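Local coordinates for protein Dye type peroxidase A (Streptomyces lividans 1326, PDB 6GZW) that binds a haem and, as a dye-decolourising peroxidase, probably uses hydrogen peroxide to oxidise dyes and other substrates, at residues L109-N123 with D341-S355. Residues are numbered along the deposited sequence; the frame is centred on the assembly and turned at random.
Sequences LPDFSSDHLDKNRSN and DRGDALSQFIRHEAS. With HEM (protoporphyrin IX containing Fe), chain C.
The chi1 of D341, -179°, turns CG away from the backbone N and carries the carboxylate out to S113 and S114, whose OG atoms both sit between backbone N and carbonyl carbon (chi1 78° and 60°). Each oxygen takes one hydroxyl: OD2 of D341 accepts from S113 OG at 2.5 Å, and OD1 from S114 OG at a distance too short to be taken at face value. The backbone N of S114 adds a firmer bond to the syn lone pair of OD1 (2.8 Å), so S113 and S114, the middle residues of the type I turn from F112 to D115, hold both carboxylate oxygens. Further along, the guanidinium of R351 lies nearly parallel to the H116 ring, centres 4.4 Å apart, with NH1 over the rim of one face. In-plane pairing of R351 NE with E353 OE2 (3.0 Å) helps to fix the rotation of the guanidinium, and R227 shares the same carboxylate oxygen. Were R351 replaced by alanine, the H116 ring would probably lose the guanidinium over its face and E353 one of its salt-bridge partners. Backbone bonds carry the contact onward, an example of a loop tied to a strand: H116 N gives to H352 O, D118 N to E353 O (2.8 Å), and N123 N to S355 O. Between the last two, S122 OG accepts from S355 N (3.1 Å) while donating to D118 O. The loop leading into strand 126-132 thus runs beside strand 350-360, joining N-terminal and C-terminal family regions; ND1 of H352, a haem-pocket residue, is hydrogen-bonded to R224 of strand 219-228, while L109 and F112 pack on helix 333-343.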
ATOM      1  N   LEU A 109       6.636  23.334 -16.847  1.00 18.43           N
ATOM      2  CA  LEU A 109       5.344  23.049 -17.450  1.00 17.53           C
ATOM      3  C   LEU A 109       4.483  24.301 -17.382  1.00 17.71           C
ATOM      4  O   LEU A 109       4.705  25.143 -16.508  1.00 18.93           O
ATOM      5  CB  LEU A 109       4.644  21.887 -16.715  1.00 16.15           C
ATOM      6  CG  LEU A 109       5.364  20.528 -16.715  1.00 16.35           C
ATOM      7  CD1 LEU A 109       4.789  19.531 -15.694  1.00 16.27           C
ATOM      8  CD2 LEU A 109       5.364  19.913 -18.092  1.00 16.48           C
ATOM      9  N   PRO A 110       3.491  24.434 -18.293  1.00 18.90           N
ATOM     10  CA  PRO A 110       2.536  25.539 -18.152  1.00 19.93           C
ATOM     11  C   PRO A 110       1.840  25.561 -16.791  1.00 20.30           C
ATOM     12  O   PRO A 110       1.686  24.520 -16.144  1.00 19.31           O
ATOM     13  CB  PRO A 110       1.511  25.264 -19.255  1.00 20.46           C
ATOM     14  CG  PRO A 110       2.256  24.458 -20.273  1.00 19.80           C
ATOM     15  CD  PRO A 110       3.222  23.617 -19.494  1.00 19.96           C
ATOM     16  N   ASP A 111       1.438  26.743 -16.350  1.00 21.27           N
ATOM     17  CA  ASP A 111       0.530  26.852 -15.236  1.00 23.75           C
ATOM     18  C   ASP A 111      -0.855  26.685 -15.823  1.00 22.67           C
ATOM     19  O   ASP A 111      -1.436  27.636 -16.325  1.00 21.73           O
ATOM     20  CB  ASP A 111       0.708  28.188 -14.495  1.00 28.54           C
ATOM     21  CG  ASP A 111       2.089  28.313 -13.858  1.00 34.80           C
ATOM     22  OD1 ASP A 111       2.385  27.593 -12.876  1.00 41.13           O
ATOM     23  OD2 ASP A 111       2.909  29.115 -14.358  1.00 41.61           O
ATOM     24  N   PHE A 112      -1.371  25.454 -15.817  1.00 20.37           N
ATOM     25  CA  PHE A 112      -2.693  25.169 -16.384  1.00 19.12           C
ATOM     26  C   PHE A 112      -3.770  25.771 -15.513  1.00 18.69           C
ATOM     27  O   PHE A 112      -3.628  25.789 -14.287  1.00 19.66           O
ATOM     28  CB  PHE A 112      -2.924  23.662 -16.527  1.00 18.34           C
ATOM     29  CG  PHE A 112      -1.904  22.975 -17.375  1.00 18.97           C
ATOM     30  CD1 PHE A 112      -2.012  22.986 -18.760  1.00 19.75           C
ATOM     31  CD2 PHE A 112      -0.804  22.341 -16.797  1.00 19.33           C
ATOM     32  CE1 PHE A 112      -1.057  22.344 -19.546  1.00 19.80           C
ATOM     33  CE2 PHE A 112       0.134  21.691 -17.578  1.00 19.32           C
ATOM     34  CZ  PHE A 112       0.014  21.714 -18.965  1.00 19.12           C
ATOM     35  N   SER A 113      -4.853  26.250 -16.128  1.00 18.58           N
ATOM     36  CA  SER A 113      -5.939  26.850 -15.373  1.00 19.34           C
ATOM     37  C   SER A 113      -6.507  25.896 -14.294  1.00 19.24           C
ATOM     38  O   SER A 113      -6.914  26.338 -13.228  1.00 19.87           O
ATOM     39  CB  SER A 113      -7.056  27.353 -16.320  1.00 19.77           C
ATOM     40  OG  SER A 113      -7.867  26.275 -16.782  1.00 22.45           O
ATOM     41  N   SER A 114      -6.518  24.594 -14.580  1.00 19.28           N
ATOM     42  CA  SER A 114      -7.046  23.592 -13.640  1.00 19.72           C
ATOM     43  C   SER A 114      -6.023  23.160 -12.564  1.00 18.98           C
ATOM     44  O   SER A 114      -6.361  22.332 -11.722  1.00 18.75           O
ATOM     45  CB  SER A 114      -7.563  22.359 -14.410  1.00 20.11           C
ATOM     46  OG  SER A 114      -6.534  21.731 -15.185  1.00 22.19           O
ATOM     47  N   ASP A 115      -4.799  23.684 -12.574  1.00 17.54           N
ATOM     48  CA  ASP A 115      -3.801  23.276 -11.554  1.00 17.55           C
ATOM     49  C   ASP A 115      -4.224  23.676 -10.142  1.00 18.35           C
ATOM     50  O   ASP A 115      -4.722  24.782  -9.926  1.00 19.50           O
ATOM     51  CB  ASP A 115      -2.453  23.950 -11.805  1.00 17.07           C
ATOM     52  CG  ASP A 115      -1.615  23.271 -12.861  1.00 16.93           C
ATOM     53  OD1 ASP A 115      -2.006  22.211 -13.385  1.00 16.27           O
ATOM     54  OD2 ASP A 115      -0.513  23.813 -13.127  1.00 17.81           O
ATOM     55  N   HIS A 116      -3.961  22.801  -9.178  1.00 17.85           N
ATOM     56  CA  HIS A 116      -4.087  23.106  -7.756  1.00 19.04           C
ATOM     57  C   HIS A 116      -2.902  22.480  -7.029  1.00 16.98           C
ATOM     58  O   HIS A 116      -3.059  21.683  -6.103  1.00 15.58           O
ATOM     59  CB  HIS A 116      -5.428  22.602  -7.232  1.00 21.01           C
ATOM     60  CG  HIS A 116      -6.603  23.228  -7.923  1.00 24.11           C
ATOM     61  ND1 HIS A 116      -7.288  22.613  -8.956  1.00 28.36           N
ATOM     62  CD2 HIS A 116      -7.182  24.441  -7.758  1.00 25.06           C
ATOM     63  CE1 HIS A 116      -8.264  23.407  -9.369  1.00 27.61           C
ATOM     64  NE2 HIS A 116      -8.221  24.520  -8.654  1.00 28.42           N
ATOM     65  N   LEU A 117      -1.712  22.861  -7.483  1.00 16.20           N
ATOM     66  CA  LEU A 117      -0.490  22.195  -7.098  1.00 15.88           C
ATOM     67  C   LEU A 117       0.013  22.592  -5.725  1.00 15.82           C
ATOM     68  O   LEU A 117       0.032  23.774  -5.385  1.00 16.77           O
ATOM     69  CB  LEU A 117       0.611  22.445  -8.137  1.00 15.25           C
ATOM     70  CG  LEU A 117       0.285  22.085  -9.592  1.00 16.16           C
ATOM     71  CD1 LEU A 117       1.493  22.395 -10.466  1.00 16.15           C
ATOM     72  CD2 LEU A 117      -0.147  20.625  -9.732  1.00 15.67           C
ATOM     73  N   ASP A 118       0.456  21.590  -4.971  1.00 15.84           N
ATOM     74  CA  ASP A 118       1.213  21.784  -3.744  1.00 17.29           C
ATOM     75  C   ASP A 118       2.682  21.976  -4.139  1.00 17.10           C
ATOM     76  O   ASP A 118       3.360  21.019  -4.561  1.00 15.78           O
ATOM     77  CB  ASP A 118       1.060  20.576  -2.821  1.00 17.99           C
ATOM     78  CG  ASP A 118       1.734  20.782  -1.467  1.00 19.27           C
ATOM     79  OD1 ASP A 118       2.667  21.607  -1.380  1.00 20.40           O
ATOM     80  OD2 ASP A 118       1.303  20.133  -0.486  1.00 20.94           O
ATOM     81  N   LYS A 119       3.170  23.219  -4.039  1.00 17.41           N
ATOM     82  CA  LYS A 119       4.571  23.503  -4.392  1.00 18.32           C
ATOM     83  C   LYS A 119       5.573  22.626  -3.609  1.00 18.43           C
ATOM     84  O   LYS A 119       6.582  22.177  -4.167  1.00 19.34           O
ATOM     85  CB  LYS A 119       4.913  24.987  -4.213  1.00 19.37           C
ATOM     86  CG  LYS A 119       4.208  25.890  -5.208  0.50 19.56           C
ATOM     87  CD  LYS A 119       4.649  27.329  -5.018  0.50 19.53           C
ATOM     88  CE  LYS A 119       3.834  28.290  -5.857  0.50 20.38           C
ATOM     89  NZ  LYS A 119       4.263  29.687  -5.589  0.50 20.57           N
ATOM     90  N   ASN A 120       5.253  22.337  -2.357  1.00 18.93           N
ATOM     91  CA  ASN A 120       6.136  21.555  -1.498  1.00 18.83           C
ATOM     92  C   ASN A 120       6.209  20.071  -1.792  1.00 18.82           C
ATOM     93  O   ASN A 120       7.161  19.420  -1.376  1.00 18.14           O
ATOM     94  CB  ASN A 120       5.755  21.756  -0.021  1.00 21.22           C
ATOM     95  CG  ASN A 120       5.973  23.181   0.426  1.00 23.30           C
ATOM     96  OD1 ASN A 120       6.977  23.793   0.068  1.00 27.39           O
ATOM     97  ND2 ASN A 120       5.011  23.733   1.154  1.00 26.50           N
ATOM     98  N   ARG A 121       5.201  19.544  -2.492  1.00 16.39           N
ATOM     99  CA  ARG A 121       5.156  18.155  -2.914  1.00 16.96           C
ATOM    100  C   ARG A 121       5.285  18.056  -4.429  1.00 14.52           C
ATOM    101  O   ARG A 121       4.902  17.051  -5.031  1.00 14.07           O
ATOM    102  CB  ARG A 121       3.840  17.517  -2.416  1.00 18.22           C
ATOM    103  CG  ARG A 121       3.619  17.624  -0.899  1.00 21.32           C
ATOM    104  CD  ARG A 121       2.444  16.744  -0.470  1.00 23.40           C
ATOM    105  NE  ARG A 121       2.974  15.407  -0.269  1.00 26.27           N
ATOM    106  CZ  ARG A 121       2.314  14.251  -0.346  1.00 25.98           C
ATOM    107  NH1 ARG A 121       1.008  14.180  -0.612  1.00 25.52           N
ATOM    108  NH2 ARG A 121       2.996  13.140  -0.105  1.00 25.50           N
ATOM    109  N   SER A 122       5.866  19.095  -5.034  1.00 14.22           N
ATOM    110  CA  SER A 122       6.099  19.157  -6.477  1.00 14.05           C
ATOM    111  C   SER A 122       7.588  19.365  -6.755  1.00 13.77           C
ATOM    112  O   SER A 122       8.314  19.864  -5.894  1.00 13.39           O
ATOM    113  CB  SER A 122       5.288  20.296  -7.092  1.00 13.70           C
ATOM    114  OG  SER A 122       3.882  20.031  -6.965  1.00 12.92           O
ATOM    115  N   ASN A 123       8.010  18.973  -7.958  1.00 13.84           N
ATOM    116  CA  ASN A 123       9.373  19.264  -8.469  1.00 14.53           C
ATOM    117  C   ASN A 123      10.435  18.614  -7.597  1.00 14.02           C
ATOM    118  O   ASN A 123      10.194  17.544  -7.055  1.00 11.96           O
ATOM    119  CB  ASN A 123       9.535  20.784  -8.644  1.00 15.46           C
ATOM    120  CG  ASN A 123       8.368  21.382  -9.390  1.00 16.90           C
ATOM    121  OD1 ASN A 123       7.622  22.248  -8.874  1.00 20.24           O
ATOM    122  ND2 ASN A 123       8.153  20.879 -10.586  1.00 16.21           N
ATOM    123  N   ASP A 341      -7.327  20.546 -20.181  1.00 17.23           N
ATOM    124  CA  ASP A 341      -7.447  21.494 -19.064  1.00 18.69           C
ATOM    125  C   ASP A 341      -8.901  21.909 -18.789  1.00 19.93           C
ATOM    126  O   ASP A 341      -9.459  21.595 -17.720  1.00 19.60           O
ATOM    127  CB  ASP A 341      -6.523  22.692 -19.339  1.00 19.50           C
ATOM    128  CG  ASP A 341      -6.547  23.714 -18.242  1.00 20.33           C
ATOM    129  OD1 ASP A 341      -6.409  23.326 -17.074  1.00 20.54           O
ATOM    130  OD2 ASP A 341      -6.695  24.921 -18.545  1.00 24.95           O
ATOM    131  N   ARG A 342      -9.519  22.554 -19.785  1.00 21.00           N
ATOM    132  CA  ARG A 342     -10.961  22.869 -19.783  1.00 21.65           C
ATOM    133  C   ARG A 342     -11.803  22.002 -20.733  1.00 20.92           C
ATOM    134  O   ARG A 342     -13.027  21.868 -20.530  1.00 21.92           O
ATOM    135  CB  ARG A 342     -11.165  24.352 -20.172  1.00 24.05           C
ATOM    136  CG  ARG A 342     -10.578  25.360 -19.184  1.00 25.42           C
ATOM    137  CD  ARG A 342     -11.129  26.770 -19.402  1.00 29.42           C
ATOM    138  NE  ARG A 342     -10.540  27.473 -20.546  1.00 30.68           N
ATOM    139  CZ  ARG A 342      -9.587  28.420 -20.497  1.00 31.78           C
ATOM    140  NH1 ARG A 342      -9.039  28.842 -19.347  1.00 28.86           N
ATOM    141  NH2 ARG A 342      -9.164  28.971 -21.648  1.00 31.37           N
ATOM    142  N   GLY A 343     -11.186  21.470 -21.790  1.00 18.14           N
ATOM    143  CA  GLY A 343     -11.911  20.707 -22.796  1.00 18.31           C
ATOM    144  C   GLY A 343     -12.387  19.306 -22.438  1.00 17.74           C
ATOM    145  O   GLY A 343     -13.310  18.800 -23.060  1.00 19.64           O
ATOM    146  N   ASP A 344     -11.782  18.669 -21.440  1.00 15.36           N
ATOM    147  CA  ASP A 344     -12.029  17.254 -21.165  1.00 13.47           C
ATOM    148  C   ASP A 344     -13.230  17.104 -20.232  1.00 13.02           C
ATOM    149  O   ASP A 344     -13.295  17.748 -19.191  1.00 11.98           O
ATOM    150  CB  ASP A 344     -10.771  16.690 -20.494  1.00 13.11           C
ATOM    151  CG  ASP A 344     -10.798  15.194 -20.320  1.00 13.48           C
ATOM    152  OD1 ASP A 344     -11.797  14.513 -20.655  1.00 12.50           O
ATOM    153  OD2 ASP A 344      -9.760  14.678 -19.839  1.00 14.08           O
ATOM    154  N   ALA A 345     -14.189  16.255 -20.598  1.00 12.84           N
ATOM    155  CA  ALA A 345     -15.281  15.911 -19.680  1.00 13.13           C
ATOM    156  C   ALA A 345     -14.753  15.414 -18.333  1.00 13.03           C
ATOM    157  O   ALA A 345     -15.379  15.668 -17.300  1.00 13.98           O
ATOM    158  CB  ALA A 345     -16.195  14.876 -20.294  1.00 13.69           C
ATOM    159  N   LEU A 346     -13.599  14.746 -18.339  1.00 12.17           N
ATOM    160  CA  LEU A 346     -13.051  14.178 -17.083  1.00 11.33           C
ATOM    161  C   LEU A 346     -12.578  15.243 -16.101  1.00 11.14           C
ATOM    162  O   LEU A 346     -12.514  14.978 -14.902  1.00  9.88           O
ATOM    163  CB  LEU A 346     -11.901  13.237 -17.403  1.00 11.14           C
ATOM    164  CG  LEU A 346     -11.187  12.540 -16.240  1.00 10.98           C
ATOM    165  CD1 LEU A 346     -12.162  11.638 -15.528  1.00 11.21           C
ATOM    166  CD2 LEU A 346      -9.940  11.798 -16.708  1.00 11.29           C
ATOM    167  N   SER A 347     -12.217  16.427 -16.573  1.00 11.68           N
ATOM    168  CA  SER A 347     -11.572  17.447 -15.735  1.00 12.23           C
ATOM    169  C   SER A 347     -12.384  17.845 -14.509  1.00 12.80           C
ATOM    170  O   SER A 347     -11.834  18.148 -13.483  1.00 12.44           O
ATOM    171  CB  SER A 347     -11.196  18.681 -16.595  1.00 12.81           C
ATOM    172  OG  SER A 347     -10.119  18.334 -17.458  1.00 13.04           O
ATOM    173  N   GLN A 348     -13.700  17.807 -14.641  1.00 14.13           N
ATOM    174  CA  GLN A 348     -14.625  18.135 -13.574  1.00 14.26           C
ATOM    175  C   GLN A 348     -14.460  17.206 -12.357  1.00 13.15           C
ATOM    176  O   GLN A 348     -14.845  17.559 -11.240  1.00 13.74           O
ATOM    177  CB  GLN A 348     -16.045  18.051 -14.155  1.00 16.58           C
ATOM    178  CG  GLN A 348     -17.171  18.010 -13.162  1.00 18.38           C
ATOM    179  CD  GLN A 348     -18.525  18.262 -13.781  1.00 18.54           C
ATOM    180  OE1 GLN A 348     -18.675  18.305 -14.994  1.00 20.80           O
ATOM    181  NE2 GLN A 348     -19.513  18.427 -12.941  1.00 20.64           N
ATOM    182  N   PHE A 349     -13.965  15.998 -12.615  1.00 11.82           N
ATOM    183  CA  PHE A 349     -13.958  14.913 -11.600  1.00 11.35           C
ATOM    184  C   PHE A 349     -12.587  14.570 -11.082  1.00 11.40           C
ATOM    185  O   PHE A 349     -12.435  13.575 -10.356  1.00 10.89           O
ATOM    186  CB  PHE A 349     -14.611  13.680 -12.203  1.00 11.64           C
ATOM    187  CG  PHE A 349     -16.016  13.947 -12.620  1.00 12.37           C
ATOM    188  CD1 PHE A 349     -17.018  14.075 -11.663  1.00 12.24           C
ATOM    189  CD2 PHE A 349     -16.328  14.124 -13.955  1.00 12.08           C
ATOM    190  CE1 PHE A 349     -18.310  14.404 -12.049  1.00 13.12           C
ATOM    191  CE2 PHE A 349     -17.605  14.436 -14.344  1.00 12.75           C
ATOM    192  CZ  PHE A 349     -18.599  14.587 -13.391  1.00 13.20           C
ATOM    193  N   ILE A 350     -11.601  15.390 -11.446  1.00 10.96           N
ATOM    194  CA  ILE A 350     -10.247  15.212 -10.989  1.00 12.40           C
ATOM    195  C   ILE A 350      -9.606  16.548 -10.541  1.00 12.97           C
ATOM    196  O   ILE A 350     -10.071  17.642 -10.882  1.00 12.93           O
ATOM    197  CB  ILE A 350      -9.376  14.529 -12.051  1.00 12.10           C
ATOM    198  CG1 ILE A 350      -9.262  15.401 -13.321  1.00 12.25           C
ATOM    199  CG2 ILE A 350      -9.870  13.116 -12.366  1.00 12.15           C
ATOM    200  CD1 ILE A 350      -8.243  14.902 -14.311  1.00 12.68           C
ATOM    201  N   ARG A 351      -8.537  16.457  -9.751  1.00 13.05           N
ATOM    202  CA  ARG A 351      -7.808  17.667  -9.362  1.00 13.75           C
ATOM    203  C   ARG A 351      -6.318  17.388  -9.322  1.00 12.42           C
ATOM    204  O   ARG A 351      -5.861  16.518  -8.562  1.00 11.25           O
ATOM    205  CB  ARG A 351      -8.320  18.193  -8.014  1.00 17.36           C
ATOM    206  CG  ARG A 351      -8.270  19.708  -7.940  1.00 20.69           C
ATOM    207  CD  ARG A 351      -9.112  20.266  -6.791  1.00 23.06           C
ATOM    208  NE  ARG A 351      -8.288  20.297  -5.605  1.00 23.06           N
ATOM    209  CZ  ARG A 351      -8.069  21.338  -4.815  1.00 21.16           C
ATOM    210  NH1 ARG A 351      -8.656  22.530  -5.000  1.00 19.75           N
ATOM    211  NH2 ARG A 351      -7.293  21.142  -3.759  1.00 22.90           N
ATOM    212  N   HIS A 352      -5.567  18.074 -10.180  1.00 11.46           N
ATOM    213  CA  HIS A 352      -4.121  17.904 -10.208  1.00 11.27           C
ATOM    214  C   HIS A 352      -3.516  18.646  -9.005  1.00 11.63           C
ATOM    215  O   HIS A 352      -3.610  19.891  -8.876  1.00 11.70           O
ATOM    216  CB  HIS A 352      -3.525  18.466 -11.487  1.00 11.22           C
ATOM    217  CG  HIS A 352      -3.843  17.687 -12.724  1.00 11.20           C
ATOM    218  ND1 HIS A 352      -2.865  17.094 -13.501  1.00 11.09           N
ATOM    219  CD2 HIS A 352      -5.017  17.456 -13.359  1.00 11.16           C
ATOM    220  CE1 HIS A 352      -3.432  16.508 -14.545  1.00 10.86           C
ATOM    221  NE2 HIS A 352      -4.734  16.726 -14.492  1.00 11.09           N
ATOM    222  N   GLU A 353      -2.915  17.900  -8.087  1.00 11.51           N
ATOM    223  CA  GLU A 353      -2.458  18.464  -6.815  1.00 11.77           C
ATOM    224  C   GLU A 353      -0.959  18.433  -6.563  1.00 12.06           C
ATOM    225  O   GLU A 353      -0.515  18.988  -5.561  1.00 11.28           O
ATOM    226  CB  GLU A 353      -3.215  17.815  -5.648  1.00 11.85           C
ATOM    227  CG  GLU A 353      -4.705  18.203  -5.669  1.00 12.02           C
ATOM    228  CD  GLU A 353      -5.547  17.606  -4.567  1.00 12.50           C
ATOM    229  OE1 GLU A 353      -5.060  16.805  -3.752  1.00 13.42           O
ATOM    230  OE2 GLU A 353      -6.726  17.979  -4.529  1.00 12.80           O
ATOM    231  N   ALA A 354      -0.189  17.772  -7.439  1.00 11.83           N
ATOM    232  CA  ALA A 354       1.271  17.880  -7.409  1.00 12.24           C
ATOM    233  C   ALA A 354       1.808  17.539  -8.779  1.00 12.03           C
ATOM    234  O   ALA A 354       1.116  16.854  -9.552  1.00 11.21           O
ATOM    235  CB  ALA A 354       1.861  16.985  -6.337  1.00 12.28           C
ATOM    236  N   SER A 355       3.040  17.973  -9.081  1.00 12.25           N
ATOM    237  CA  SER A 355       3.601  17.798 -10.409  1.00 12.51           C
ATOM    238  C   SER A 355       5.111  17.678 -10.343  1.00 12.41           C
ATOM    239  O   SER A 355       5.725  18.241  -9.476  1.00 12.43           O
ATOM    240  CB  SER A 355       3.278  19.007 -11.262  1.00 13.15           C
ATOM    241  OG  SER A 355       3.789  18.838 -12.576  1.00 13.53           O
TER
HETATM  242  CHA HEM C 501      -6.626   7.078 -22.028  1.00 10.16           C
HETATM  243  CHB HEM C 501      -8.356   7.635 -17.541  1.00 10.00           C
HETATM  244  CHC HEM C 501      -5.432  11.471 -16.962  1.00 10.15           C
HETATM  245  CHD HEM C 501      -3.722  10.899 -21.422  1.00 10.57           C
HETATM  246  C1A HEM C 501      -7.345   6.898 -20.874  1.00 10.27           C
HETATM  247  C2A HEM C 501      -8.357   5.908 -20.699  1.00 10.63           C
HETATM  248  C3A HEM C 501      -8.834   6.078 -19.441  1.00 10.79           C
HETATM  249  C4A HEM C 501      -8.128   7.172 -18.840  1.00 10.25           C
HETATM  250  CMA HEM C 501      -9.897   5.268 -18.737  1.00 11.03           C
HETATM  251  CAA HEM C 501      -8.828   4.876 -21.715  1.00 11.27           C
HETATM  252  CBA HEM C 501      -8.114   3.533 -21.720  1.00 11.81           C
HETATM  253  CGA HEM C 501      -6.709   3.659 -22.204  1.00 12.79           C
HETATM  254  O1A HEM C 501      -6.414   3.679 -23.429  1.00 12.80           O
HETATM  255  O2A HEM C 501      -5.772   3.776 -21.363  1.00 12.77           O
HETATM  256  C1B HEM C 501      -7.678   8.733 -16.979  1.00 10.07           C
HETATM  257  C2B HEM C 501      -7.853   9.181 -15.638  1.00  9.79           C
HETATM  258  C3B HEM C 501      -7.052  10.262 -15.441  1.00  9.85           C
HETATM  259  C4B HEM C 501      -6.341  10.465 -16.740  1.00 10.15           C
HETATM  260  CMB HEM C 501      -8.800   8.589 -14.639  1.00  9.86           C
HETATM  261  CAB HEM C 501      -6.794  11.040 -14.211  1.00  9.86           C
HETATM  262  CBB HEM C 501      -6.934  10.563 -12.985  1.00  9.80           C
HETATM  263  C1C HEM C 501      -4.741  11.692 -18.133  1.00 10.56           C
HETATM  264  C2C HEM C 501      -3.808  12.742 -18.333  1.00 10.98           C
HETATM  265  C3C HEM C 501      -3.330  12.587 -19.623  1.00 11.29           C
HETATM  266  C4C HEM C 501      -3.959  11.414 -20.175  1.00 10.58           C
HETATM  267  CMC HEM C 501      -3.430  13.831 -17.377  1.00 11.26           C
HETATM  268  CAC HEM C 501      -2.385  13.428 -20.396  1.00 10.81           C
HETATM  269  CBC HEM C 501      -2.092  14.722 -20.198  1.00 11.13           C
HETATM  270  C1D HEM C 501      -4.371   9.746 -21.884  1.00 10.03           C
HETATM  271  C2D HEM C 501      -4.026   9.196 -23.208  1.00 10.20           C
HETATM  272  C3D HEM C 501      -4.832   8.133 -23.391  1.00 10.17           C
HETATM  273  C4D HEM C 501      -5.662   8.052 -22.154  1.00 10.06           C
HETATM  274  CMD HEM C 501      -2.950   9.700 -24.166  1.00  9.84           C
HETATM  275  CAD HEM C 501      -4.856   7.236 -24.618  1.00 10.17           C
HETATM  276  CBD HEM C 501      -5.721   7.814 -25.743  1.00 10.24           C
HETATM  277  CGD HEM C 501      -5.660   6.938 -26.955  1.00 10.87           C
HETATM  278  O1D HEM C 501      -6.542   6.056 -27.153  1.00 11.87           O
HETATM  279  O2D HEM C 501      -4.710   7.079 -27.753  1.00 10.60           O
HETATM  280  NA  HEM C 501      -7.279   7.731 -19.768  1.00 10.72           N
HETATM  281  NB  HEM C 501      -6.799   9.538 -17.589  1.00 10.02           N
HETATM  282  NC  HEM C 501      -4.869  10.943 -19.254  1.00 10.65           N
HETATM  283  ND  HEM C 501      -5.409   9.099 -21.326  1.00 10.32           N
HETATM  284 FE   HEM C 501      -6.105   9.326 -19.535  1.00 10.78          FE
HETATM  285  O   HOH W   1      -7.593  19.080 -15.561  1.00 16.31           O
HETATM  286  O   HOH W   2      -6.876  19.842 -11.807  1.00 16.59           O
HETATM  287  O   HOH W   3       6.055  20.385 -12.626  1.00 16.22           O
HETATM  288  O   HOH W   4      -4.655   8.200 -18.785  1.00 14.68           O